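Local atomic coordinates of putative Zn-dependent Alcohol Dehydrogenase (Rhodobacter sphaeroides, PDB entry 3IV6), a protein that binds S-adenosylmethionine in a Rossmann-type fold, as SAM-dependent methyltransferases do, although it is named as an alcohol dehydrogenase and its reaction is not established. Residues Arg30-Asp33 with Arg34-Asp37; Ser147-Leu150 with Gly151-Ile155; Phe75-Arg78 with Met79-Leu83. All blocks are in the same frame, centred on the assembly; numbering follows the deposited sequence.

Contact 1 of 3, residues Arg30-Asp33 with Arg34-Asp37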
# COMPACT_ATOMS: atom_id res chain seq x y z
N ARG A 30 7.37 -5.94 -5.05
CA ARG A 30 6.40 -5.49 -6.04
C ARG A 30 5.75 -6.68 -6.70
O ARG A 30 6.26 -7.79 -6.61
CB ARG A 30 7.08 -4.63 -7.10
CG ARG A 30 8.14 -5.31 -7.85
CD ARG A 30 8.35 -4.58 -9.15
NE ARG A 30 9.55 -5.00 -9.88
CZ ARG A 30 10.79 -4.70 -9.49
NH1 ARG A 30 10.99 -4.00 -8.37
NH2 ARG A 30 11.84 -5.12 -10.23
N PRO A 31 4.62 -6.47 -7.38
CA PRO A 31 4.05 -7.65 -8.05
C PRO A 31 4.96 -8.19 -9.13
O PRO A 31 5.63 -7.44 -9.79
CB PRO A 31 2.73 -7.14 -8.63
CG PRO A 31 2.45 -5.85 -7.88
CD PRO A 31 3.75 -5.28 -7.49
N SER A 32 5.01 -9.50 -9.28
CA SER A 32 5.62 -10.14 -10.47
C SER A 32 4.82 -9.90 -11.79
O SER A 32 3.72 -9.33 -11.80
CB SER A 32 5.71 -11.62 -10.23
OG SER A 32 4.39 -12.10 -10.04
N ASP A 33 5.36 -10.35 -12.92
CA ASP A 33 4.58 -10.29 -14.16
C ASP A 33 3.20 -10.97 -13.98
O ASP A 33 2.16 -10.36 -14.23
CB ASP A 33 5.34 -10.89 -15.34
CG ASP A 33 6.57 -10.08 -15.75
OD1 ASP A 33 6.82 -8.98 -15.19
OD2 ASP A 33 7.30 -10.58 -16.64
N ARG A 34 3.21 -12.22 -13.52
CA ARG A 34 1.97 -12.95 -13.36
C ARG A 34 0.95 -12.20 -12.54
O ARG A 34 -0.29 -12.22 -12.84
CB ARG A 34 2.25 -14.27 -12.66
CG ARG A 34 1.78 -15.44 -13.45
CD ARG A 34 2.78 -15.76 -14.59
NE ARG A 34 2.06 -15.91 -15.84
CZ ARG A 34 2.57 -16.47 -16.92
NH1 ARG A 34 1.84 -16.55 -18.01
NH2 ARG A 34 3.80 -16.94 -16.89
N GLU A 35 1.45 -11.57 -11.47
CA GLU A 35 0.60 -10.88 -10.52
C GLU A 35 0.03 -9.56 -11.08
O GLU A 35 -1.12 -9.22 -10.80
CB GLU A 35 1.34 -10.66 -9.22
CG GLU A 35 1.59 -11.95 -8.50
CD GLU A 35 2.45 -11.80 -7.27
OE1 GLU A 35 3.27 -10.85 -7.19
OE2 GLU A 35 2.29 -12.67 -6.40
N ASN A 36 0.84 -8.84 -11.86
CA ASN A 36 0.33 -7.71 -12.61
C ASN A 36 -0.89 -8.14 -13.43
O ASN A 36 -1.94 -7.50 -13.38
CB ASN A 36 1.41 -7.14 -13.54
CG ASN A 36 2.49 -6.36 -12.80
OD1 ASN A 36 2.33 -5.99 -11.64
ND2 ASN A 36 3.59 -6.11 -13.47
N ASP A 37 -0.76 -9.26 -14.14
CA ASP A 37 -1.84 -9.86 -14.88
C ASP A 37 -3.10 -10.20 -14.05
O ASP A 37 -4.23 -9.92 -14.47
CB ASP A 37 -1.32 -11.07 -15.64
CG ASP A 37 -0.33 -10.69 -16.72
OD1 ASP A 37 -0.16 -9.47 -16.96
OD2 ASP A 37 0.27 -11.61 -17.34
O HOH W 1 5.94 -10.41 -5.87
O HOH W 2 4.87 -4.87 -10.76
O HOH W 3 4.26 -7.12 -15.87

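Contact 2 of 3, residues Ser147-Leu150 with Gly151-Ile155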
# COMPACT_ATOMS: atom_id res chain seq x y z
N SER A 147 -4.27 -6.02 -2.52
CA SER A 147 -3.57 -7.16 -1.96
C SER A 147 -2.97 -6.77 -0.62
O SER A 147 -2.61 -5.63 -0.42
CB SER A 147 -2.46 -7.54 -2.88
OG SER A 147 -1.53 -6.48 -2.88
N VAL A 148 -2.88 -7.71 0.31
CA VAL A 148 -2.31 -7.45 1.60
C VAL A 148 -1.33 -8.55 1.97
O VAL A 148 -1.65 -9.70 1.86
CB VAL A 148 -3.38 -7.43 2.66
CG1 VAL A 148 -2.76 -6.92 4.00
CG2 VAL A 148 -4.52 -6.52 2.21
N LYS A 149 -0.13 -8.19 2.40
CA LYS A 149 0.82 -9.17 2.91
C LYS A 149 0.40 -9.62 4.30
O LYS A 149 0.14 -8.79 5.12
CB LYS A 149 2.23 -8.58 2.97
CG LYS A 149 3.30 -9.60 2.72
CD LYS A 149 4.49 -9.45 3.63
CE LYS A 149 4.21 -10.10 4.97
NZ LYS A 149 4.16 -11.59 4.84
N LEU A 150 0.37 -10.92 4.57
CA LEU A 150 -0.21 -11.42 5.81
C LEU A 150 0.82 -12.03 6.75
O LEU A 150 1.79 -12.66 6.32
CB LEU A 150 -1.33 -12.41 5.55
CG LEU A 150 -2.47 -12.02 4.60
CD1 LEU A 150 -3.27 -13.26 4.23
CD2 LEU A 150 -3.41 -10.97 5.19
N GLY A 151 0.58 -11.80 8.04
CA GLY A 151 1.46 -12.25 9.10
C GLY A 151 2.64 -11.32 9.22
O GLY A 151 2.57 -10.21 8.73
N PHE A 152 3.72 -11.78 9.82
CA PHE A 152 4.89 -10.91 10.06
C PHE A 152 5.82 -10.84 8.88
O PHE A 152 5.96 -11.81 8.12
CB PHE A 152 5.68 -11.34 11.31
CG PHE A 152 4.92 -11.17 12.60
CD1 PHE A 152 4.54 -9.91 13.04
CD2 PHE A 152 4.59 -12.27 13.37
CE1 PHE A 152 3.83 -9.76 14.22
CE2 PHE A 152 3.88 -12.12 14.54
CZ PHE A 152 3.50 -10.87 14.96
N TYR A 153 6.47 -9.69 8.76
CA TYR A 153 7.61 -9.53 7.87
C TYR A 153 8.89 -10.17 8.47
O TYR A 153 8.97 -10.41 9.68
CB TYR A 153 7.85 -8.05 7.63
CG TYR A 153 6.88 -7.39 6.67
CD1 TYR A 153 7.26 -7.13 5.36
CD2 TYR A 153 5.59 -7.04 7.06
CE1 TYR A 153 6.40 -6.54 4.48
CE2 TYR A 153 4.72 -6.45 6.17
CZ TYR A 153 5.13 -6.21 4.89
OH TYR A 153 4.29 -5.62 3.97
N ASP A 154 9.88 -10.49 7.65
CA ASP A 154 11.11 -11.05 8.19
C ASP A 154 11.69 -10.12 9.24
O ASP A 154 12.06 -10.54 10.34
CB ASP A 154 12.14 -11.30 7.08
CG ASP A 154 11.73 -12.45 6.13
OD1 ASP A 154 12.30 -12.49 5.01
OD2 ASP A 154 10.85 -13.29 6.49
N ILE A 155 11.73 -8.83 8.92
CA ILE A 155 12.17 -7.85 9.88
C ILE A 155 11.36 -7.87 11.18
O ILE A 155 11.85 -7.44 12.22
CB ILE A 155 12.14 -6.42 9.34
CG1 ILE A 155 12.71 -5.49 10.42
CG2 ILE A 155 10.73 -6.01 9.02
CD1 ILE A 155 12.94 -4.05 10.01
O HOH W 4 0.97 -7.99 7.86

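Contact 3 of 3, residues Phe75-Arg78 with Met79-Leu83. With SAM (S-adenosylmethionine), chain E.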
# COMPACT_ATOMS: atom_id res chain seq x y z
N PHE A 75 0.69 10.00 -2.21
CA PHE A 75 0.80 11.12 -1.28
C PHE A 75 2.20 11.75 -1.19
O PHE A 75 2.46 12.58 -0.32
CB PHE A 75 0.23 10.76 0.09
CG PHE A 75 1.10 9.88 0.90
CD1 PHE A 75 2.18 9.22 0.31
CD2 PHE A 75 0.84 9.69 2.24
CE1 PHE A 75 3.01 8.39 1.05
CE2 PHE A 75 1.66 8.86 2.98
CZ PHE A 75 2.75 8.20 2.38
N SER A 76 3.07 11.37 -2.10
CA SER A 76 4.46 11.83 -2.13
C SER A 76 4.85 12.52 -3.45
O SER A 76 4.60 12.01 -4.53
CB SER A 76 5.41 10.66 -1.85
OG SER A 76 6.63 10.82 -2.55
N GLN A 77 5.46 13.69 -3.36
CA GLN A 77 5.74 14.41 -4.60
C GLN A 77 6.84 13.77 -5.44
O GLN A 77 6.77 13.81 -6.66
CB GLN A 77 6.12 15.84 -4.32
CG GLN A 77 6.24 16.65 -5.58
CD GLN A 77 4.93 16.74 -6.33
OE1 GLN A 77 3.90 17.14 -5.78
NE2 GLN A 77 4.97 16.38 -7.61
N ARG A 78 7.85 13.20 -4.78
CA ARG A 78 8.97 12.62 -5.50
C ARG A 78 8.54 11.37 -6.26
O ARG A 78 8.97 11.12 -7.40
CB ARG A 78 10.14 12.28 -4.56
CG ARG A 78 11.40 11.92 -5.35
CD ARG A 78 12.46 11.31 -4.50
NE ARG A 78 13.43 10.53 -5.30
CZ ARG A 78 14.56 10.01 -4.82
NH1 ARG A 78 14.90 10.20 -3.54
NH2 ARG A 78 15.37 9.30 -5.61
N MSE A 79 7.67 10.60 -5.61
CA MSE A 79 7.10 9.40 -6.19
C MSE A 79 6.37 9.72 -7.47
O MSE A 79 6.69 9.17 -8.52
CB MSE A 79 6.23 8.67 -5.19
CG MSE A 79 7.08 7.78 -4.30
SE MSE A 79 8.04 6.36 -5.31
CE MSE A 79 8.76 5.46 -3.73
N CYS A 80 5.43 10.66 -7.39
CA CYS A 80 4.78 11.18 -8.60
C CYS A 80 5.77 11.65 -9.66
O CYS A 80 5.57 11.41 -10.86
CB CYS A 80 3.79 12.32 -8.30
SG CYS A 80 2.48 11.90 -7.11
N ASP A 81 6.84 12.30 -9.24
CA ASP A 81 7.72 12.97 -10.19
C ASP A 81 8.57 11.95 -10.93
O ASP A 81 8.68 12.01 -12.16
CB ASP A 81 8.57 14.05 -9.51
CG ASP A 81 7.78 15.35 -9.22
OD1 ASP A 81 6.65 15.49 -9.73
OD2 ASP A 81 8.30 16.23 -8.49
N ASP A 82 9.13 11.01 -10.17
CA ASP A 82 9.97 9.93 -10.72
C ASP A 82 9.16 9.00 -11.63
O ASP A 82 9.68 8.45 -12.62
CB ASP A 82 10.60 9.11 -9.59
CG ASP A 82 11.78 9.83 -8.93
OD1 ASP A 82 12.10 10.96 -9.36
OD2 ASP A 82 12.38 9.25 -7.98
N LEU A 83 7.89 8.83 -11.28
CA LEU A 83 6.99 8.00 -12.06
C LEU A 83 6.67 8.70 -13.38
O LEU A 83 6.77 8.09 -14.45
CB LEU A 83 5.71 7.66 -11.28
CG LEU A 83 4.75 6.87 -12.19
CD1 LEU A 83 5.31 5.50 -12.57
CD2 LEU A 83 3.34 6.78 -11.65
N SAM E . 5.26 -0.08 -2.89
CA SAM E . 4.84 -1.47 -2.88
C SAM E . 4.45 -1.93 -4.28
O SAM E . 4.48 -1.18 -5.27
OXT SAM E . 4.13 -3.09 -4.38
CB SAM E . 3.74 -1.71 -1.86
CG SAM E . 3.48 -0.57 -0.87
SD SAM E . 2.46 0.82 -1.46
CE SAM E . 2.19 0.44 -3.21
C5' SAM E . 3.60 2.24 -1.38
C4' SAM E . 3.33 3.44 -2.29
O4' SAM E . 2.10 4.04 -1.93
C3' SAM E . 4.37 4.53 -2.16
O3' SAM E . 4.54 5.08 -3.44
C2' SAM E . 3.71 5.59 -1.29
O2' SAM E . 4.11 6.89 -1.66
C1' SAM E . 2.23 5.40 -1.57
N9 SAM E . 1.41 5.67 -0.39
C8 SAM E . 1.64 5.20 0.88
N7 SAM E . 0.68 5.69 1.71
C5 SAM E . -0.17 6.48 1.00
C6 SAM E . -1.31 7.21 1.35
N6 SAM E . -1.78 7.26 2.60
N1 SAM E . -1.95 7.94 0.38
C2 SAM E . -1.45 7.93 -0.92
N3 SAM E . -0.34 7.20 -1.28
C4 SAM E . 0.30 6.48 -0.33

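Contact 1 of 3, residues Arg30-Asp33 with Arg34-Asp37
Ser32 and Glu35 form a capping box at the start of helix 33-39. Ser32 N donates to Glu35 OE1 (3.0 Å) on the anti side of the carboxylate, tilted out of its plane, and Glu35 N returns a weak bond of 3.3 Å to Ser32 OG. A serine suits the N-cap because its hydroxyl, placed between the backbone N and the carbonyl carbon (chi1 61°), can receive an N-H of the first turn. Glutamate suits the third place after it: extended beyond CG, it is long enough to reach back. Both have further partners, Asp247 OD1 for Ser32 OG and the backbone N atoms of Asp247 and Ala248 for Glu35 OE2, so the buried carboxylate is gripped at both oxygens.

Backbone bonds follow at once, Asn36 N to Ser32 O (2.9 Å) and Asp37 N to Asp33 O (3.1 Å). Asp33, exposed in the first turn, puts a negative charge near the helix start, which would probably suit it.

Three waters add bridges between the loop and the helix. One molecule donates to both Arg30 O and Glu35 OE1; a second joins Pro31 O to Asn36 OD1; a third accepts from Asn36 ND2 and donates to Asp33 OD1, so that both ends of the amide are held.

Nonpolar contact comes from Pro31, whose CB lies 3.8 Å from Glu35 CB and whose ring crosses the Asn36 side chain at about a right angle. Pro31 also touches S-adenosylmethionine and Thr56. Asn36 packs on Phe58 and Leu59 of helix 57-65, while Glu35 faces the loop between strands 237-244 and 251-258.

Contact 2 of 3, residues Ser147-Leu150 with Gly151-Ile155
Lys149 lays its aliphatic chain over one face of the Tyr153 ring. The CD methylene makes a CH-pi contact, 3.7 Å from the ring centroid and shifted toward the rim on the CZ side, and CE continues across the face to 3.9 Å from Tyr153 CE2. The ammonium stands farther off: from Lys149 NZ to the same centroid is 5.2 Å, at most a weak cation-pi attraction. Bends at chi3 (82°) and chi4 (70°) lift NZ off the ring, still nearly above its centre, to donate to Leu150 O (3.0 Å) from above the carbonyl plane. A second, weak bond runs to Pro249 O.

Around this core, a water donates to Lys149 O and Gly151 O and closes the turn. Gly151 has a positive phi (80°), easy for a residue without a side chain. Tyr153 sits at the N-cap of helix 154-164; its hydroxyl is hydrogen-bonded to Arg122 NH2 and its backbone N to Asp156 OD2. The first holds the far end of the ring, the second the backbone from which it springs. Asn121 OD1 receives Lys149 N, and Asn250 ND2 donates to Leu150 O.

In this link between strand 143-149 and the helix one lysine does two jobs: its methylenes supply greasy contact to an aromatic face, while its charge is probably eased by carbonyl oxygens.

Contact 3 of 3, residues Phe75-Arg78 with Met79-Leu83
Phe75 presents one face of its ring to the adenine of S-adenosylmethionine, with C5 of the base 3.4 Å above the ring plane and over its centre. The two lie nearly flat upon each other: Phe75 CZ meets N7 of the base, CD2 meets C6, and CB reaches beyond to C2. Placing CG between the backbone N and the carbonyl carbon (chi1 76°) swings the ring over the base, and Asn8, Lys10 and Ala11 also touch this side chain. Were it an alanine here, the adenine would probably lose the surface against its face and be freer to tilt.

The guanidinium of Arg78 is met at its edge. NE donates to Asp82 OD2 (3.2 Å) in a salt bridge, on the syn side but tilted well out of the plane of a carboxylate that stands 83° from the guanidinium; Asp82 OD2 also receives Asn19 N, and Arg78 NH1 donates to Glu15 O. The amide of Gln77, bent at chi2 (62°), directs NE2 within its own plane to Asp81 OD1 (2.8 Å), which it meets from above the carboxylate.

Ser76 is the N-cap of helix 77-86: its OG accepts from Met79 N (3.2 Å) and is held more strongly by Glu15 OE1. Met79, here selenomethionine, brings CG to 3.8 Å from ribose O3'.

Asp74, hydrogen-bonded to both the cofactor and Ser76 N, ends strand 69-74, and the following turn carries Phe75, as in Rossmann-type methyltransferases with an acidic residue at the end of the second strand. The chemistry is split accordingly: the turn offers the base a flat, nonpolar face, while charged and amide pairs one helical turn apart brace the more exposed side of the helix.

In the fold
All three contacts are partly buried and local, each at the start of a helix, yet they use different means. Contact 1 relies on a capping box and waters; contact 3 combines a serine cap with salt-bridge and amide pairing; contact 2 has a lysine chain lying on an aromatic face. Contact 2 takes in the end of strand 143-149 and contact 3 follows strand 69-74, both parallel strands of one sheet, but they lie on opposite sides of the chain's centre, their own centres about 25 Å apart. Contacts 1 and 3 both touch S-adenosylmethionine, through Pro31 and chiefly Phe75, whereas Tyr153 of contact 2 stays about 7 Å from it, side chain to cofactor.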